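Local coordinates for diaphanous protein (Entamoeba histolytica, PDB 4DVG) that probably binds a Rho-family GTPase through its N-terminal GTPase-binding and FH3 regions and, as a diaphanous-related formin, probably directs actin filament assembly, at residues 160-165 / 180-185; 247-252 / 262-267; 112-117 / 132-137. All blocks are in the same frame, centred on the assembly; numbering follows the deposited sequence.

Overall arrangement
Contact 3 comes first along the chain: it brings helix 127-141 back against helix 108-120, closing a loop of 14 residues. Contact 1 follows once contact 3 has closed, folding helix 172-187 onto helix 160-165 across another 14, and contact 2 comes last, joining helix 236-249 to helix 254-265 across nine; each loop is largely helical. The three closures run in series, without nesting or crossing. Contacts 3 and 1 both lie in the GTPase-binding range and meet directly, Leu160 packing on Tyr115. Contact 2, in the FH3 range, adjoins contact 1 near Thr183 and Asn247, their centres about 18 Å apart. Contacts 2 and 3 do not touch, their nearest atoms being about 17 Å apart.

Contact 1. Residues 160-165 / 180-185; sequences LLLKGM and LEITLT
Leu161 and Ile182 form the centre of a small, buried helix-helix contact made through carbon atoms alone, in the GTPase-binding region, where helix 160-165 packs against helix 172-187. The two segments run antiparallel, at 152° between their directions, and their axes approach to 10.6 Å. No hydrogen bond crosses between them, and only 188 Å² of surface is buried, so the contact rests on a few side-chain carbons.

The delta methyl of Ile182 does most of the touching. A first torsion of -47° sets CG1 opposite the residue's own carbonyl carbon, and CD1 at its end reaches Leu161 CB at 3.5 Å. The two side chains run alongside one another, each pointing back along the other, and Ile182 CD1 also lies 4.1 Å from Leu161 CD1. On the same methyl, Leu162 closes in with its delta branch, CD2 standing 4.3 Å from Ile182 CD1.

Glu181 contributes only its aliphatic part, its CG lying 3.9 Å from Leu161 CD1. The chain then bends at chi2 (49°), and the carboxylate is turned to another partner: OE2 is hydrogen-bonded to Thr148 of helix 145-152. One turn further on, Thr185 OG1 donates to Glu181 O at 2.9 Å. This oxygen also accepts from Thr185 N, the two donors arriving from opposite faces of the carbonyl plane.

The pair is enclosed by other helices of the all-helical, armadillo-like array expected of a formin N-terminal region. Helix 145-152 adds Leu151 against Leu161 and Thr185, helix 203-213 offers Val205 to Ile182 and Phe209 to Leu162, and helix 108-120 packs on Leu160.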
loop_
_atom_site.group_PDB
_atom_site.type_symbol
_atom_site.label_atom_id
_atom_site.label_comp_id
_atom_site.label_asym_id
_atom_site.label_seq_id
_atom_site.Cartn_x
_atom_site.Cartn_y
_atom_site.Cartn_z
ATOM N N LEU B 160 4.954 20.964 -4.755
ATOM C CA LEU B 160 3.667 20.640 -4.174
ATOM C C LEU B 160 3.800 19.491 -3.168
ATOM O O LEU B 160 3.218 19.533 -2.101
ATOM C CB LEU B 160 2.664 20.289 -5.263
ATOM C CG LEU B 160 1.291 19.925 -4.714
ATOM C CD1 LEU B 160 0.586 21.199 -4.243
ATOM C CD2 LEU B 160 0.485 19.216 -5.786
ATOM N N LEU B 161 4.597 18.483 -3.490
ATOM C CA LEU B 161 4.831 17.418 -2.524
ATOM C C LEU B 161 5.476 17.957 -1.254
ATOM O O LEU B 161 5.138 17.524 -0.159
ATOM C CB LEU B 161 5.676 16.278 -3.110
ATOM C CG LEU B 161 5.030 15.482 -4.246
ATOM C CD1 LEU B 161 5.899 14.307 -4.689
ATOM C CD2 LEU B 161 3.653 15.040 -3.807
ATOM N N LEU B 162 6.417 18.885 -1.408
ATOM C CA LEU B 162 7.108 19.455 -0.269
ATOM C C LEU B 162 6.133 20.213 0.615
ATOM O O LEU B 162 6.232 20.170 1.849
ATOM C CB LEU B 162 8.218 20.384 -0.734
ATOM C CG LEU B 162 9.489 19.677 -1.175
ATOM C CD1 LEU B 162 10.447 20.658 -1.824
ATOM C CD2 LEU B 162 10.136 18.989 0.001
ATOM N N LYS B 163 5.188 20.904 -0.016
ATOM C CA LYS B 163 4.213 21.697 0.724
ATOM C C LYS B 163 3.252 20.745 1.425
ATOM O O LYS B 163 2.974 20.876 2.617
ATOM C CB LYS B 163 3.461 22.652 -0.207
ATOM C CG LYS B 163 2.162 23.224 0.380
ATOM C CD LYS B 163 2.395 24.059 1.645
ATOM N NZ LYS B 163 1.370 25.666 3.253
ATOM N N GLY B 164 2.766 19.778 0.658
ATOM C CA GLY B 164 1.904 18.742 1.164
ATOM C C GLY B 164 2.503 18.016 2.340
ATOM O O GLY B 164 1.785 17.632 3.270
HETATM N N MSE B 165 3.816 17.823 2.303
HETATM C CA MSE B 165 4.521 17.166 3.392
HETATM C C MSE B 165 4.546 17.994 4.664
HETATM O O MSE B 165 4.698 17.442 5.747
HETATM C CB MSE B 165 5.942 16.798 2.988
HETATM C CG MSE B 165 6.724 16.112 4.098
HETATM SE SE MSE B 165 8.418 15.326 3.544
ATOM N N LEU B 180 9.567 9.531 0.865
ATOM C CA LEU B 180 10.060 8.425 0.075
ATOM C C LEU B 180 9.937 8.720 -1.416
ATOM O O LEU B 180 10.813 8.341 -2.213
ATOM C CB LEU B 180 9.316 7.148 0.412
ATOM C CG LEU B 180 9.643 6.493 1.751
ATOM C CD1 LEU B 180 8.748 5.261 1.919
ATOM C CD2 LEU B 180 11.133 6.105 1.855
ATOM N N GLU B 181 8.859 9.403 -1.789
ATOM C CA GLU B 181 8.692 9.796 -3.176
ATOM C C GLU B 181 9.675 10.922 -3.593
ATOM O O GLU B 181 10.311 10.826 -4.641
ATOM C CB GLU B 181 7.228 10.107 -3.507
ATOM C CG GLU B 181 6.988 10.544 -4.965
ATOM C CD GLU B 181 7.639 9.633 -5.995
ATOM O OE1 GLU B 181 7.882 8.452 -5.697
ATOM O OE2 GLU B 181 7.905 10.102 -7.114
ATOM N N ILE B 182 9.832 11.950 -2.757
ATOM C CA ILE B 182 10.871 12.956 -2.984
ATOM C C ILE B 182 12.266 12.307 -3.126
ATOM O O ILE B 182 13.054 12.711 -3.976
ATOM C CB ILE B 182 10.963 13.959 -1.824
ATOM C CG1 ILE B 182 9.585 14.476 -1.399
ATOM C CG2 ILE B 182 11.938 15.049 -2.131
ATOM C CD1 ILE B 182 9.013 15.508 -2.254
ATOM N N THR B 183 12.579 11.319 -2.290
ATOM C CA THR B 183 13.944 10.789 -2.255
ATOM C C THR B 183 14.224 10.020 -3.523
ATOM O O THR B 183 15.282 10.162 -4.120
ATOM C CB THR B 183 14.202 9.856 -1.054
ATOM O OG1 THR B 183 13.278 8.760 -1.099
ATOM C CG2 THR B 183 14.002 10.598 0.215
ATOM N N LEU B 184 13.263 9.194 -3.913
ATOM C CA LEU B 184 13.295 8.502 -5.191
ATOM C C LEU B 184 13.521 9.503 -6.329
ATOM O O LEU B 184 14.344 9.265 -7.223
ATOM C CB LEU B 184 11.985 7.754 -5.407
ATOM C CG LEU B 184 11.998 6.760 -6.553
ATOM C CD1 LEU B 184 12.939 5.629 -6.198
ATOM C CD2 LEU B 184 10.587 6.244 -6.823
ATOM N N THR B 185 12.811 10.629 -6.289
ATOM C CA THR B 185 12.995 11.621 -7.331
ATOM C C THR B 185 14.429 12.139 -7.355
ATOM O O THR B 185 15.077 12.134 -8.398
ATOM C CB THR B 185 12.006 12.786 -7.202
ATOM O OG1 THR B 185 10.665 12.278 -7.148
ATOM C CG2 THR B 185 12.154 13.725 -8.396
#

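Contact 2. Residues 247-252 / 262-267; sequences NLIDQP and NSFIEI
Phe264 reaches from helix 254-265 to Leu248 and Ile249 at the end of helix 236-249, joining two consecutive helices of the FH3 region, consistent with the armadillo-like helical array of formins. With chi1 at -83° the ring swings to the N side of its own backbone, toward the preceding helix. Leu248 takes the same kind of first torsion, and its side chain runs roughly perpendicular to that of Phe264. The methyl CD1 of Leu248 meets the ring at its edge, near the ring plane, 4.0 Å from Phe264 CZ. Ile249, its chain extended to the delta methyl (chi2 171°), approaches obliquely, with its CD1 at 4.3 Å from Phe264 CD2. The ring is further held by a stack with Phe222, which also touches Leu248, while Ile249 leans on Phe294 of helix 290-309.

Between the helices the chain turns at Asp250, the centre of an inverse gamma turn. Just beyond it, Gln251, bent at both chi1 and chi2, folds back on the helix end: its NE2 donates to Leu248 O at 2.9 Å, with an N-H...O angle of 164° and the acceptor close to the amide plane.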
loop_
_atom_site.group_PDB
_atom_site.type_symbol
_atom_site.label_atom_id
_atom_site.label_comp_id
_atom_site.label_asym_id
_atom_site.label_seq_id
_atom_site.Cartn_x
_atom_site.Cartn_y
_atom_site.Cartn_z
ATOM N N ASN B 247 22.059 12.501 -0.532
ATOM C CA ASN B 247 21.890 12.597 -1.978
ATOM C C ASN B 247 22.072 14.037 -2.435
ATOM O O ASN B 247 22.695 14.293 -3.453
ATOM C CB ASN B 247 20.536 12.045 -2.452
ATOM C CG ASN B 247 20.428 10.521 -2.291
ATOM O OD1 ASN B 247 21.380 9.862 -1.855
ATOM N ND2 ASN B 247 19.257 9.962 -2.620
ATOM N N LEU B 248 21.521 14.975 -1.682
ATOM C CA LEU B 248 21.593 16.379 -2.073
ATOM C C LEU B 248 23.025 16.900 -1.992
ATOM O O LEU B 248 23.445 17.709 -2.797
ATOM C CB LEU B 248 20.684 17.238 -1.199
ATOM C CG LEU B 248 19.185 17.029 -1.382
ATOM C CD1 LEU B 248 18.435 17.718 -0.258
ATOM C CD2 LEU B 248 18.722 17.514 -2.752
ATOM N N ILE B 249 23.758 16.424 -1.001
ATOM C CA ILE B 249 25.138 16.790 -0.809
ATOM C C ILE B 249 26.036 16.040 -1.802
ATOM O O ILE B 249 27.050 16.564 -2.243
ATOM C CB ILE B 249 25.552 16.495 0.640
ATOM C CG1 ILE B 249 24.753 17.393 1.588
ATOM C CG2 ILE B 249 27.056 16.670 0.830
ATOM C CD1 ILE B 249 24.922 17.033 3.068
ATOM N N ASP B 250 25.662 14.816 -2.156
ATOM C CA ASP B 250 26.436 14.055 -3.132
ATOM C C ASP B 250 26.396 14.707 -4.513
ATOM O O ASP B 250 25.571 14.371 -5.353
ATOM C CB ASP B 250 25.934 12.617 -3.232
ATOM C CG ASP B 250 26.763 11.783 -4.187
ATOM O OD1 ASP B 250 27.911 12.182 -4.487
ATOM O OD2 ASP B 250 26.270 10.731 -4.638
ATOM N N GLN B 251 27.301 15.644 -4.736
ATOM C CA GLN B 251 27.400 16.336 -6.003
ATOM C C GLN B 251 28.777 16.049 -6.578
ATOM O O GLN B 251 29.708 15.713 -5.842
ATOM C CB GLN B 251 27.209 17.835 -5.804
ATOM C CG GLN B 251 25.870 18.232 -5.202
ATOM C CD GLN B 251 24.723 18.124 -6.188
ATOM O OE1 GLN B 251 24.930 18.098 -7.403
ATOM N NE2 GLN B 251 23.499 18.064 -5.667
ATOM N N PRO B 252 28.919 16.177 -7.901
ATOM C CA PRO B 252 30.211 15.830 -8.505
ATOM C C PRO B 252 31.292 16.873 -8.191
ATOM O O PRO B 252 32.458 16.512 -7.999
ATOM C CB PRO B 252 29.898 15.792 -10.010
ATOM C CG PRO B 252 28.361 15.851 -10.116
ATOM C CD PRO B 252 27.919 16.588 -8.902
ATOM N N ASN B 262 26.901 23.336 3.450
ATOM C CA ASN B 262 26.934 24.568 4.247
ATOM C C ASN B 262 25.511 25.005 4.654
ATOM O O ASN B 262 25.279 25.315 5.822
ATOM C CB ASN B 262 27.670 25.707 3.540
ATOM C CG ASN B 262 29.202 25.584 3.618
ATOM O OD1 ASN B 262 29.761 24.812 4.409
ATOM N ND2 ASN B 262 29.888 26.380 2.788
ATOM N N SER B 263 24.574 25.004 3.695
ATOM C CA SER B 263 23.154 25.256 3.967
ATOM C C SER B 263 22.619 24.377 5.108
ATOM O O SER B 263 21.798 24.814 5.906
ATOM C CB SER B 263 22.277 24.951 2.751
ATOM O OG SER B 263 22.699 25.587 1.577
ATOM N N PHE B 264 23.049 23.124 5.157
ATOM C CA PHE B 264 22.578 22.225 6.196
ATOM C C PHE B 264 23.288 22.521 7.502
ATOM O O PHE B 264 22.682 22.494 8.565
ATOM C CB PHE B 264 22.778 20.749 5.800
ATOM C CG PHE B 264 21.690 20.205 4.923
ATOM C CD1 PHE B 264 20.461 19.853 5.461
ATOM C CD2 PHE B 264 21.892 20.045 3.555
ATOM C CE1 PHE B 264 19.450 19.355 4.648
ATOM C CE2 PHE B 264 20.877 19.555 2.730
ATOM C CZ PHE B 264 19.660 19.204 3.279
ATOM N N ILE B 265 24.580 22.804 7.431
ATOM C CA ILE B 265 25.289 23.213 8.630
ATOM C C ILE B 265 24.633 24.458 9.207
ATOM O O ILE B 265 24.441 24.567 10.417
ATOM C CB ILE B 265 26.749 23.509 8.344
ATOM C CG1 ILE B 265 27.515 22.201 8.136
ATOM C CG2 ILE B 265 27.358 24.292 9.497
ATOM C CD1 ILE B 265 28.780 22.389 7.361
ATOM N N GLU B 266 24.266 25.375 8.317
ATOM C CA GLU B 266 23.708 26.660 8.691
ATOM C C GLU B 266 22.420 26.524 9.500
ATOM O O GLU B 266 22.059 27.440 10.224
ATOM C CB GLU B 266 23.463 27.485 7.427
ATOM C CG GLU B 266 23.260 28.979 7.627
ATOM C CD GLU B 266 23.017 29.709 6.306
ATOM O OE1 GLU B 266 23.468 29.213 5.243
ATOM O OE2 GLU B 266 22.369 30.778 6.329
ATOM N N ILE B 267 21.736 25.383 9.388
ATOM C CA ILE B 267 20.442 25.198 10.049
ATOM C C ILE B 267 20.429 24.122 11.132
ATOM O O ILE B 267 19.365 23.675 11.563
ATOM C CB ILE B 267 19.298 24.912 9.053
ATOM C CG1 ILE B 267 19.604 23.661 8.237
ATOM C CG2 ILE B 267 19.062 26.101 8.147
ATOM C CD1 ILE B 267 18.538 23.309 7.277
#

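Contact 3. Residues 112-117 / 132-137; sequences MAIYKK and RKCCEV
Two successive cysteines, Cys134 and Cys135, both bring their sulfurs to one aromatic ring, that of Tyr115. Each SG lies 5.1 Å from the centroid of the Tyr115 ring, and both approach obliquely, giving two Cys sulfur-aromatic contacts on one ring. The ring is placed there by its first torsion: CG is anti to the backbone N and beside the carbonyl carbon (chi1 -178°), so that a side chain whose first bond does not aim at the other helix still ends against it.

The two cysteines meet different parts of the tyrosine. Cys134 lies close to its base: CB is 3.5 Å from Tyr115 CD1, and SG sits 3.8 Å from Tyr115 CA. The same sulfur is met by the gamma methyl branch of Ile114, with Ile114 CG2 at 4.0 Å from Cys134 SG. Cys135, with SG turned back beside its own backbone N (chi1 -68°), meets the far end of the ring: its SG is 3.6 Å from Tyr115 OH.

The segments belong to helices 108-120 and 127-141, which form an antiparallel pair in the GTPase-binding region, consistent with the armadillo-like helical array of formin N-terminal regions. Their segment axes approach to 9.8 Å at 154°, and the backbones come nearest at Tyr115 and Cys134, whose CA atoms are 6.0 Å apart. No hydrogen bond crosses here; the Tyr115 ring lies against both cysteines.

Ile178 of helix 172-187 touches the Tyr115 side chain. Ile114 also packs on Leu75 and Asp79, and Cys135 touches Ile170 and Asn174.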
loop_
_atom_site.group_PDB
_atom_site.type_symbol
_atom_site.label_atom_id
_atom_site.label_comp_id
_atom_site.label_asym_id
_atom_site.label_seq_id
_atom_site.Cartn_x
_atom_site.Cartn_y
_atom_site.Cartn_z
HETATM N N MSE B 112 -2.607 15.388 -9.153
HETATM C CA MSE B 112 -1.821 16.395 -8.434
HETATM C C MSE B 112 -2.589 17.700 -8.262
HETATM O O MSE B 112 -2.495 18.353 -7.226
HETATM C CB MSE B 112 -0.498 16.650 -9.157
HETATM C CG MSE B 112 0.449 15.479 -9.047
HETATM SE SE MSE B 112 1.240 15.286 -7.274
HETATM C CE MSE B 112 2.631 16.657 -7.430
ATOM N N ALA B 113 -3.344 18.069 -9.294
ATOM C CA ALA B 113 -4.147 19.269 -9.295
ATOM C C ALA B 113 -5.224 19.156 -8.218
ATOM O O ALA B 113 -5.517 20.117 -7.492
ATOM C CB ALA B 113 -4.790 19.455 -10.658
ATOM N N ILE B 114 -5.816 17.970 -8.131
ATOM C CA ILE B 114 -6.845 17.716 -7.146
ATOM C C ILE B 114 -6.217 17.795 -5.772
ATOM O O ILE B 114 -6.802 18.338 -4.838
ATOM C CB ILE B 114 -7.499 16.349 -7.369
ATOM C CG1 ILE B 114 -8.621 16.482 -8.385
ATOM C CG2 ILE B 114 -8.077 15.807 -6.089
ATOM C CD1 ILE B 114 -8.961 15.192 -9.049
ATOM N N TYR B 115 -5.009 17.268 -5.668
ATOM C CA TYR B 115 -4.287 17.266 -4.414
ATOM C C TYR B 115 -3.993 18.705 -3.954
ATOM O O TYR B 115 -4.097 19.014 -2.763
ATOM C CB TYR B 115 -3.007 16.465 -4.584
ATOM C CG TYR B 115 -2.168 16.341 -3.344
ATOM C CD1 TYR B 115 -2.758 16.220 -2.092
ATOM C CD2 TYR B 115 -0.776 16.310 -3.426
ATOM C CE1 TYR B 115 -1.988 16.087 -0.958
ATOM C CE2 TYR B 115 0.004 16.187 -2.296
ATOM C CZ TYR B 115 -0.612 16.074 -1.062
ATOM O OH TYR B 115 0.152 15.949 0.068
ATOM N N LYS B 116 -3.643 19.586 -4.894
ATOM C CA LYS B 116 -3.438 20.988 -4.544
ATOM C C LYS B 116 -4.725 21.550 -3.948
ATOM O O LYS B 116 -4.720 22.102 -2.848
ATOM C CB LYS B 116 -2.967 21.818 -5.757
ATOM C CG LYS B 116 -2.804 23.330 -5.495
ATOM C CD LYS B 116 -1.778 24.011 -6.427
ATOM N NZ LYS B 116 -3.138 25.957 -6.833
ATOM N N LYS B 117 -5.828 21.396 -4.673
ATOM C CA LYS B 117 -7.126 21.862 -4.214
ATOM C C LYS B 117 -7.395 21.385 -2.791
ATOM O O LYS B 117 -7.966 22.124 -1.990
ATOM C CB LYS B 117 -8.256 21.357 -5.122
ATOM C CG LYS B 117 -8.612 22.259 -6.272
ATOM C CD LYS B 117 -9.759 21.657 -7.081
ATOM C CE LYS B 117 -9.322 21.352 -8.513
ATOM N NZ LYS B 117 -10.342 20.569 -9.281
ATOM N N ARG B 132 -6.050 13.514 3.175
ATOM C CA ARG B 132 -5.409 12.239 3.464
ATOM C C ARG B 132 -5.677 11.126 2.445
ATOM O O ARG B 132 -4.761 10.359 2.161
ATOM C CB ARG B 132 -5.737 11.767 4.881
ATOM C CG ARG B 132 -5.158 12.665 5.958
ATOM C CD ARG B 132 -5.236 12.019 7.298
ATOM N NE ARG B 132 -4.919 12.945 8.375
ATOM C CZ ARG B 132 -5.261 12.724 9.642
ATOM N NH1 ARG B 132 -5.919 11.609 9.950
ATOM N NH2 ARG B 132 -4.951 13.603 10.590
ATOM N N LYS B 133 -6.901 11.027 1.904
ATOM C CA LYS B 133 -7.160 10.047 0.839
ATOM C C LYS B 133 -6.224 10.314 -0.333
ATOM O O LYS B 133 -5.640 9.377 -0.895
ATOM C CB LYS B 133 -8.619 10.035 0.352
ATOM C CG LYS B 133 -9.515 9.043 1.084
ATOM C CD LYS B 133 -8.874 7.666 1.215
ATOM C CE LYS B 133 -9.731 6.712 2.071
ATOM N NZ LYS B 133 -10.259 7.291 3.373
ATOM N N CYS B 134 -6.084 11.595 -0.683
ATOM C CA CYS B 134 -5.131 12.012 -1.706
ATOM C C CYS B 134 -3.738 11.425 -1.494
ATOM O O CYS B 134 -3.144 10.880 -2.421
ATOM C CB CYS B 134 -5.027 13.532 -1.752
ATOM S SG CYS B 134 -6.078 14.276 -2.961
ATOM N N CYS B 135 -3.214 11.551 -0.280
ATOM C CA CYS B 135 -1.898 11.018 0.007
ATOM C C CYS B 135 -1.908 9.542 -0.215
ATOM O O CYS B 135 -0.931 8.972 -0.731
ATOM C CB CYS B 135 -1.495 11.296 1.455
ATOM S SG CYS B 135 -1.221 13.042 1.752
ATOM N N GLU B 136 -3.020 8.928 0.191
ATOM C CA GLU B 136 -3.174 7.488 0.153
ATOM C C GLU B 136 -3.169 7.042 -1.312
ATOM O O GLU B 136 -2.470 6.094 -1.683
ATOM C CB GLU B 136 -4.435 7.074 0.914
ATOM C CG GLU B 136 -4.797 5.613 0.809
ATOM C CD GLU B 136 -5.537 5.081 2.046
ATOM O OE1 GLU B 136 -5.269 3.921 2.443
ATOM O OE2 GLU B 136 -6.372 5.821 2.623
ATOM N N VAL B 137 -3.895 7.772 -2.150
ATOM C CA VAL B 137 -3.959 7.448 -3.568
ATOM C C VAL B 137 -2.615 7.681 -4.254
ATOM O O VAL B 137 -2.173 6.850 -5.041
ATOM C CB VAL B 137 -5.019 8.274 -4.280
ATOM C CG1 VAL B 137 -4.962 8.052 -5.809
ATOM C CG2 VAL B 137 -6.377 7.943 -3.723
#